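Local structure of pentacotripeptide-repeat region of PRORP domain-containing protein (Brachypodium distachyon, 4ME2) at residues 44-52 / 84-92; 114-125 / 139-150. The protein probably binds RNA in a sequence-specific manner, consistent with a chloroplast pentatricopeptide-repeat protein that recognises group II intron RNA. All blocks are in the same frame, centred on the assembly; numbering follows the deposited sequence.

Contact 1 (44-52 / 84-92)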
# COMPACT_ATOMS: atom_id res chain seq x y z
N SER A 44 8.48 -14.20 -15.48
CA SER A 44 8.50 -15.67 -15.77
C SER A 44 7.17 -16.31 -15.39
O SER A 44 6.94 -16.66 -14.23
CB SER A 44 9.66 -16.35 -15.04
OG SER A 44 9.63 -16.05 -13.65
N LEU A 45 6.30 -16.45 -16.38
CA LEU A 45 4.99 -17.06 -16.19
C LEU A 45 5.04 -18.57 -16.34
O LEU A 45 5.36 -19.09 -17.41
CB LEU A 45 3.99 -16.51 -17.19
CG LEU A 45 3.21 -15.26 -16.84
CD1 LEU A 45 2.30 -14.94 -18.01
CD2 LEU A 45 2.42 -15.45 -15.56
N SER A 46 4.70 -19.28 -15.27
CA SER A 46 4.60 -20.73 -15.34
C SER A 46 3.25 -21.16 -15.87
O SER A 46 2.32 -20.36 -15.98
CB SER A 46 4.81 -21.32 -13.95
OG SER A 46 3.78 -20.88 -13.08
N THR A 47 3.13 -22.45 -16.17
CA THR A 47 1.86 -23.02 -16.57
C THR A 47 0.77 -22.75 -15.53
O THR A 47 -0.32 -22.29 -15.86
CB THR A 47 1.98 -24.53 -16.80
OG1 THR A 47 2.90 -24.76 -17.87
CG2 THR A 47 0.63 -25.13 -17.15
N GLU A 48 1.07 -23.03 -14.26
CA GLU A 48 0.07 -22.84 -13.21
C GLU A 48 -0.31 -21.37 -13.01
O GLU A 48 -1.47 -21.08 -12.73
CB GLU A 48 0.46 -23.52 -11.89
CG GLU A 48 1.95 -23.61 -11.60
CD GLU A 48 2.66 -24.61 -12.49
OE1 GLU A 48 2.28 -25.80 -12.52
OE2 GLU A 48 3.62 -24.21 -13.17
N ALA A 49 0.64 -20.45 -13.17
CA ALA A 49 0.34 -19.02 -13.06
C ALA A 49 -0.59 -18.58 -14.19
O ALA A 49 -1.59 -17.91 -13.95
CB ALA A 49 1.61 -18.19 -13.06
N ILE A 50 -0.26 -18.98 -15.42
CA ILE A 50 -1.10 -18.65 -16.57
C ILE A 50 -2.53 -19.14 -16.38
O ILE A 50 -3.49 -18.38 -16.60
CB ILE A 50 -0.52 -19.22 -17.89
CG1 ILE A 50 0.74 -18.44 -18.28
CG2 ILE A 50 -1.55 -19.15 -19.01
CD1 ILE A 50 1.40 -18.90 -19.56
N HIS A 51 -2.68 -20.39 -15.96
CA HIS A 51 -4.00 -20.95 -15.69
C HIS A 51 -4.74 -20.16 -14.64
O HIS A 51 -5.93 -19.88 -14.79
CB HIS A 51 -3.92 -22.42 -15.29
CG HIS A 51 -3.74 -23.36 -16.46
ND1 HIS A 51 -3.18 -24.58 -16.34
CD2 HIS A 51 -4.07 -23.22 -17.81
CE1 HIS A 51 -3.15 -25.19 -17.54
NE2 HIS A 51 -3.69 -24.35 -18.44
N ALA A 52 -4.02 -19.76 -13.58
CA ALA A 52 -4.62 -19.01 -12.48
C ALA A 52 -5.07 -17.62 -12.91
O ALA A 52 -6.14 -17.15 -12.50
CB ALA A 52 -3.67 -18.93 -11.30
N ASP A 84 4.74 -18.64 -8.18
CA ASP A 84 3.62 -18.62 -9.12
C ASP A 84 2.58 -17.56 -8.74
O ASP A 84 2.01 -16.90 -9.62
CB ASP A 84 2.98 -20.01 -9.21
CG ASP A 84 3.94 -21.06 -9.79
OD1 ASP A 84 4.66 -20.75 -10.75
OD2 ASP A 84 3.97 -22.19 -9.26
N LEU A 85 2.32 -17.39 -7.45
CA LEU A 85 1.37 -16.37 -7.02
C LEU A 85 1.85 -14.97 -7.40
O LEU A 85 1.09 -14.17 -7.95
CB LEU A 85 1.09 -16.45 -5.51
CG LEU A 85 0.09 -15.41 -4.98
CD1 LEU A 85 -1.22 -15.44 -5.76
CD2 LEU A 85 -0.19 -15.60 -3.49
N LEU A 86 3.11 -14.68 -7.09
CA LEU A 86 3.68 -13.38 -7.41
C LEU A 86 3.76 -13.16 -8.92
O LEU A 86 3.62 -12.04 -9.39
CB LEU A 86 5.05 -13.21 -6.75
CG LEU A 86 5.06 -13.24 -5.21
CD1 LEU A 86 6.49 -13.25 -4.69
CD2 LEU A 86 4.29 -12.06 -4.62
N ALA A 87 3.98 -14.23 -9.68
CA ALA A 87 4.04 -14.13 -11.14
C ALA A 87 2.65 -13.83 -11.70
O ALA A 87 2.52 -13.02 -12.62
CB ALA A 87 4.61 -15.39 -11.77
N ALA A 88 1.63 -14.47 -11.14
CA ALA A 88 0.24 -14.22 -11.54
C ALA A 88 -0.15 -12.78 -11.23
O ALA A 88 -0.77 -12.10 -12.05
CB ALA A 88 -0.71 -15.20 -10.85
N MET A 89 0.20 -12.32 -10.03
CA MET A 89 -0.04 -10.93 -9.65
C MET A 89 0.60 -9.96 -10.64
O MET A 89 -0.05 -9.03 -11.11
CB MET A 89 0.50 -10.66 -8.24
CG MET A 89 0.22 -9.26 -7.74
SD MET A 89 1.00 -8.98 -6.14
CE MET A 89 2.72 -9.03 -6.61
N ALA A 90 1.87 -10.20 -10.96
CA ALA A 90 2.62 -9.29 -11.82
C ALA A 90 2.06 -9.30 -13.24
O ALA A 90 2.05 -8.26 -13.90
CB ALA A 90 4.10 -9.66 -11.83
N GLU A 91 1.60 -10.45 -13.70
CA GLU A 91 1.00 -10.52 -15.03
C GLU A 91 -0.34 -9.80 -15.10
O GLU A 91 -0.66 -9.15 -16.10
CB GLU A 91 0.85 -11.97 -15.49
CG GLU A 91 0.18 -12.13 -16.85
CD GLU A 91 0.97 -11.54 -18.01
OE1 GLU A 91 2.12 -11.08 -17.82
OE2 GLU A 91 0.44 -11.53 -19.14
N LEU A 92 -1.13 -9.90 -14.04
CA LEU A 92 -2.37 -9.13 -13.97
C LEU A 92 -2.08 -7.62 -13.98
O LEU A 92 -2.79 -6.86 -14.63
CB LEU A 92 -3.20 -9.53 -12.75
CG LEU A 92 -3.83 -10.93 -12.80
CD1 LEU A 92 -4.13 -11.39 -11.38
CD2 LEU A 92 -5.09 -10.98 -13.67
O HOH W 1 5.07 -18.38 -12.52

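Contact 2 (114-125 / 139-150)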
# COMPACT_ATOMS: atom_id res chain seq x y z
N TYR A 114 5.00 -14.16 3.29
CA TYR A 114 4.85 -12.75 2.94
C TYR A 114 5.63 -11.79 3.84
O TYR A 114 5.63 -11.94 5.06
CB TYR A 114 3.37 -12.35 2.91
CG TYR A 114 3.13 -10.94 2.42
CD1 TYR A 114 3.17 -10.64 1.06
CD2 TYR A 114 2.88 -9.90 3.32
CE1 TYR A 114 2.96 -9.36 0.61
CE2 TYR A 114 2.66 -8.61 2.87
CZ TYR A 114 2.71 -8.34 1.51
OH TYR A 114 2.49 -7.07 1.05
N ARG A 115 6.29 -10.82 3.21
CA ARG A 115 6.95 -9.72 3.91
C ARG A 115 6.50 -8.36 3.36
O ARG A 115 6.77 -8.04 2.20
CB ARG A 115 8.46 -9.83 3.79
CG ARG A 115 9.07 -10.95 4.60
CD ARG A 115 10.01 -11.78 3.75
NE ARG A 115 11.29 -11.11 3.49
CZ ARG A 115 12.37 -11.20 4.27
NH1 ARG A 115 12.33 -11.92 5.38
NH2 ARG A 115 13.48 -10.56 3.94
N PRO A 116 5.83 -7.56 4.20
CA PRO A 116 5.34 -6.25 3.77
C PRO A 116 6.44 -5.41 3.14
O PRO A 116 7.53 -5.28 3.70
CB PRO A 116 4.86 -5.60 5.08
CG PRO A 116 4.52 -6.76 5.95
CD PRO A 116 5.51 -7.83 5.61
N ASP A 117 6.15 -4.86 1.96
CA ASP A 117 7.08 -4.02 1.24
C ASP A 117 6.32 -2.76 0.84
O ASP A 117 5.47 -2.81 -0.05
CB ASP A 117 7.63 -4.76 0.01
CG ASP A 117 8.57 -3.90 -0.83
OD1 ASP A 117 8.98 -2.81 -0.39
OD2 ASP A 117 8.90 -4.34 -1.95
N PRO A 118 6.61 -1.63 1.51
CA PRO A 118 5.92 -0.39 1.17
C PRO A 118 6.16 0.05 -0.27
O PRO A 118 5.34 0.77 -0.83
CB PRO A 118 6.51 0.64 2.15
CG PRO A 118 7.05 -0.17 3.27
CD PRO A 118 7.52 -1.46 2.67
N GLU A 119 7.28 -0.36 -0.86
CA GLU A 119 7.58 0.00 -2.24
C GLU A 119 6.66 -0.74 -3.21
O GLU A 119 6.25 -0.18 -4.23
CB GLU A 119 9.06 -0.21 -2.56
CG GLU A 119 9.48 0.36 -3.91
CD GLU A 119 10.98 0.58 -4.03
OE1 GLU A 119 11.72 0.25 -3.07
OE2 GLU A 119 11.42 1.08 -5.08
N LEU A 120 6.33 -1.99 -2.90
CA LEU A 120 5.37 -2.74 -3.70
C LEU A 120 4.01 -2.07 -3.59
O LEU A 120 3.31 -1.85 -4.60
CB LEU A 120 5.28 -4.20 -3.25
CG LEU A 120 4.24 -5.05 -3.99
CD1 LEU A 120 4.47 -5.01 -5.50
CD2 LEU A 120 4.26 -6.48 -3.47
N TYR A 121 3.63 -1.71 -2.37
CA TYR A 121 2.39 -0.98 -2.18
C TYR A 121 2.40 0.34 -2.97
O TYR A 121 1.38 0.72 -3.55
CB TYR A 121 2.11 -0.71 -0.70
CG TYR A 121 1.87 -1.96 0.14
CD1 TYR A 121 1.41 -3.15 -0.44
CD2 TYR A 121 2.10 -1.95 1.51
CE1 TYR A 121 1.18 -4.29 0.33
CE2 TYR A 121 1.87 -3.08 2.29
CZ TYR A 121 1.42 -4.24 1.70
OH TYR A 121 1.20 -5.36 2.48
N ALA A 122 3.54 1.02 -2.99
CA ALA A 122 3.66 2.26 -3.75
C ALA A 122 3.35 2.04 -5.22
O ALA A 122 2.69 2.87 -5.84
CB ALA A 122 5.05 2.88 -3.57
N THR A 123 3.81 0.92 -5.77
CA THR A 123 3.53 0.58 -7.17
C THR A 123 2.03 0.38 -7.44
O THR A 123 1.51 0.85 -8.46
CB THR A 123 4.37 -0.63 -7.62
OG1 THR A 123 5.75 -0.26 -7.62
CG2 THR A 123 3.98 -1.06 -9.04
N PHE A 124 1.33 -0.28 -6.52
CA PHE A 124 -0.12 -0.41 -6.65
C PHE A 124 -0.83 0.94 -6.55
O PHE A 124 -1.83 1.16 -7.21
CB PHE A 124 -0.67 -1.41 -5.63
CG PHE A 124 -0.60 -2.83 -6.09
CD1 PHE A 124 -1.67 -3.40 -6.78
CD2 PHE A 124 0.55 -3.60 -5.89
CE1 PHE A 124 -1.61 -4.71 -7.23
CE2 PHE A 124 0.62 -4.91 -6.34
CZ PHE A 124 -0.47 -5.47 -7.01
N VAL A 125 -0.30 1.84 -5.73
CA VAL A 125 -0.89 3.17 -5.61
C VAL A 125 -0.74 3.95 -6.92
O VAL A 125 -1.72 4.49 -7.45
CB VAL A 125 -0.28 3.98 -4.44
CG1 VAL A 125 -0.82 5.40 -4.44
CG2 VAL A 125 -0.58 3.30 -3.11
N VAL A 139 -7.39 1.71 -2.47
CA VAL A 139 -6.07 2.17 -2.04
C VAL A 139 -6.09 2.57 -0.56
O VAL A 139 -5.17 2.23 0.19
CB VAL A 139 -5.55 3.34 -2.91
CG1 VAL A 139 -4.34 4.00 -2.25
CG2 VAL A 139 -5.18 2.86 -4.30
N ASP A 140 -7.12 3.29 -0.13
CA ASP A 140 -7.21 3.67 1.29
C ASP A 140 -7.24 2.43 2.18
O ASP A 140 -6.62 2.41 3.25
CB ASP A 140 -8.45 4.52 1.57
CG ASP A 140 -8.40 5.88 0.90
OD1 ASP A 140 -7.35 6.27 0.35
OD2 ASP A 140 -9.45 6.56 0.94
N ALA A 141 -7.98 1.41 1.73
CA ALA A 141 -8.09 0.16 2.47
C ALA A 141 -6.75 -0.58 2.52
O ALA A 141 -6.40 -1.15 3.55
CB ALA A 141 -9.18 -0.73 1.87
N LEU A 142 -6.00 -0.54 1.42
CA LEU A 142 -4.68 -1.17 1.38
C LEU A 142 -3.75 -0.52 2.41
O LEU A 142 -2.97 -1.22 3.08
CB LEU A 142 -4.08 -1.08 -0.02
CG LEU A 142 -2.65 -1.63 -0.20
CD1 LEU A 142 -2.59 -3.11 0.15
CD2 LEU A 142 -2.16 -1.37 -1.62
N VAL A 143 -3.84 0.80 2.55
CA VAL A 143 -3.02 1.52 3.52
C VAL A 143 -3.40 1.15 4.95
O VAL A 143 -2.52 0.94 5.79
CB VAL A 143 -3.04 3.04 3.29
CG1 VAL A 143 -2.42 3.78 4.47
CG2 VAL A 143 -2.30 3.38 2.01
N GLU A 144 -4.69 1.04 5.23
CA GLU A 144 -5.13 0.55 6.54
C GLU A 144 -4.59 -0.85 6.82
O GLU A 144 -4.18 -1.14 7.94
CB GLU A 144 -6.65 0.57 6.67
CG GLU A 144 -7.24 1.97 6.67
CD GLU A 144 -6.70 2.84 7.78
OE1 GLU A 144 -6.77 2.43 8.96
OE2 GLU A 144 -6.20 3.95 7.48
N ALA A 145 -4.58 -1.71 5.79
CA ALA A 145 -4.10 -3.09 5.92
C ALA A 145 -2.60 -3.13 6.20
O ALA A 145 -2.14 -3.97 6.98
CB ALA A 145 -4.45 -3.91 4.69
N PHE A 146 -1.86 -2.22 5.58
CA PHE A 146 -0.42 -2.11 5.79
C PHE A 146 -0.15 -1.70 7.23
O PHE A 146 0.68 -2.31 7.91
CB PHE A 146 0.18 -1.11 4.81
CG PHE A 146 1.59 -0.70 5.12
CD1 PHE A 146 2.58 -1.65 5.36
CD2 PHE A 146 1.95 0.65 5.15
CE1 PHE A 146 3.89 -1.27 5.63
CE2 PHE A 146 3.25 1.04 5.42
CZ PHE A 146 4.22 0.08 5.66
N ILE A 147 -0.85 -0.67 7.70
CA ILE A 147 -0.63 -0.18 9.07
C ILE A 147 -0.95 -1.28 10.07
O ILE A 147 -0.18 -1.53 11.01
CB ILE A 147 -1.40 1.12 9.35
CG1 ILE A 147 -0.85 2.25 8.47
CG2 ILE A 147 -1.30 1.51 10.82
CD1 ILE A 147 -1.69 3.51 8.46
N GLU A 148 -2.08 -1.96 9.86
CA GLU A 148 -2.50 -3.06 10.73
C GLU A 148 -1.51 -4.22 10.73
O GLU A 148 -1.12 -4.70 11.80
CB GLU A 148 -3.91 -3.54 10.37
CG GLU A 148 -4.30 -4.84 11.07
CD GLU A 148 -5.79 -4.97 11.36
OE1 GLU A 148 -6.56 -4.07 10.95
OE2 GLU A 148 -6.18 -5.96 12.01
N GLU A 149 -1.09 -4.66 9.55
CA GLU A 149 -0.16 -5.80 9.49
C GLU A 149 1.16 -5.50 10.20
O GLU A 149 1.80 -6.42 10.71
CB GLU A 149 0.07 -6.29 8.05
CG GLU A 149 0.95 -5.39 7.19
CD GLU A 149 0.87 -5.70 5.71
OE1 GLU A 149 0.20 -6.68 5.32
OE2 GLU A 149 1.49 -4.96 4.92
N LYS A 150 1.55 -4.24 10.25
CA LYS A 150 2.76 -3.85 10.97
C LYS A 150 2.51 -3.80 12.47
O LYS A 150 3.23 -4.41 13.26
CB LYS A 150 3.27 -2.49 10.49
CG LYS A 150 3.61 -2.44 9.02
CD LYS A 150 4.90 -3.17 8.69
CE LYS A 150 6.10 -2.46 9.29
NZ LYS A 150 7.38 -3.06 8.83
O HOH W 2 7.19 -2.89 6.08

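Contact 1 (44-52 / 84-92)
S46 and D84 meet through a very short hydrogen bond, S46 OG giving its proton to D84 OD1 at 2.5 Å. The serine illustrates how one residue can both begin a helix and tie it to another. At the N-cap of helix 47-59, its OG also accepts from A49 N (3.2 Å, N-H...O angle 157°). A chi1 of 63° sets that oxygen between backbone N and carbonyl carbon, where it serves both partners. Water 1 reinforces the junction: it donates to S44 O and D84 OD1 and accepts from S46 N, so OD1 receives two bonds. The other carboxylate oxygen, D84 OD2, lies 3.4 Å from E48 CG. Here the two acids cross obliquely, with E48 OE2 4.3 Å from D84 OD1, a like-charge approach that may be mildly unfavourable. Two turns further along helix 84-92, E91 is crossed at about a right angle by L45. The leucine CD1 rests on the carboxylate carbon E91 CD at 3.7 Å, while CD2 reaches E91 CB and A87 O. E91 can offer its flank because CG stands opposite the backbone N and the chain bends at chi2, its OE2 being paired with R94. Small residues set the spacing: A49 CB packs 3.7 Å from D84 O and against A87 and A88, and the short helix segments approach to 8.6 Å, crossing at -47°. Helix 84-92 also packs against its other neighbours: A88 and L92 meet V53 of helix 47-59, L85 meets L77 of helix 66-77, and L85 and M89 meet helix 98-109.

Contact 2 (114-125 / 139-150)
From P116 beside F146 to V125 beside V139, the two segments run in opposite directions. The axes of helices 118-125 and 139-150 make 171° and approach no closer than 10.8 Å, a spacing filled by large side chains. Near the turn the backbones draw closer, V125 CA and V139 CA lying 6.4 Å apart, and the valines touch through V125 CG2 and V139 CG1. Y121 dominates the middle. Its CG lies opposite the carbonyl carbon (chi1 -64°), sending the ring across to the second helix. There L142 CD1 sits over one face in a CH-pi contact, 4.3 Å from the ring centroid. The ring's edge is turned toward the face of F146, an offset edge-to-face pair with centroids 5.4 Å apart and planes at 69°. F146 CZ also receives P118 CG at 3.7 Å. At the far end of the tyrosine, Y121 OH donates a very short hydrogen bond to E149 OE2 (2.5 Å), with the Y114 hydroxyl close by. E149 reaches this point with its chain extended beyond CG, and R109 forms a salt bridge with its OE1, so the carboxylate has a partner on each oxygen. P116 slides past the same group, its CB 3.4 Å from E149 OE2. A leucine in place of Y121 would probably leave E149 OE2 without its hydroxyl donor and F146 without an aromatic edge against its face. K150, salt-bridged to E166, binds water 2. An antiparallel helix pair of this kind, closed by a short connection, is typical of the helix-turn-helix architecture of pentatricopeptide-repeat proteins.

How the contacts relate
Starting at the modelled N terminus, the chain runs through helices 47-59 and 66-77 before helix 82-94 returns to the first of them, where contact 1 closes a loop that contains a complete intervening helix. Helix 98-109 follows, and contact 2 then closes a much tighter turn between helices 118-126 and 133-151. The two are in series: neither encloses nor crosses the other. Contact 1 lies at the periphery, contact 2 near the chain's centre, and their centres are about 21 Å apart. M89 SD packs 3.9 Å from F124 CZ, joining them directly, while L105 of helix 98-109 touches M89, Y121 and F124, so that helix 98-109 bridges the two contacts.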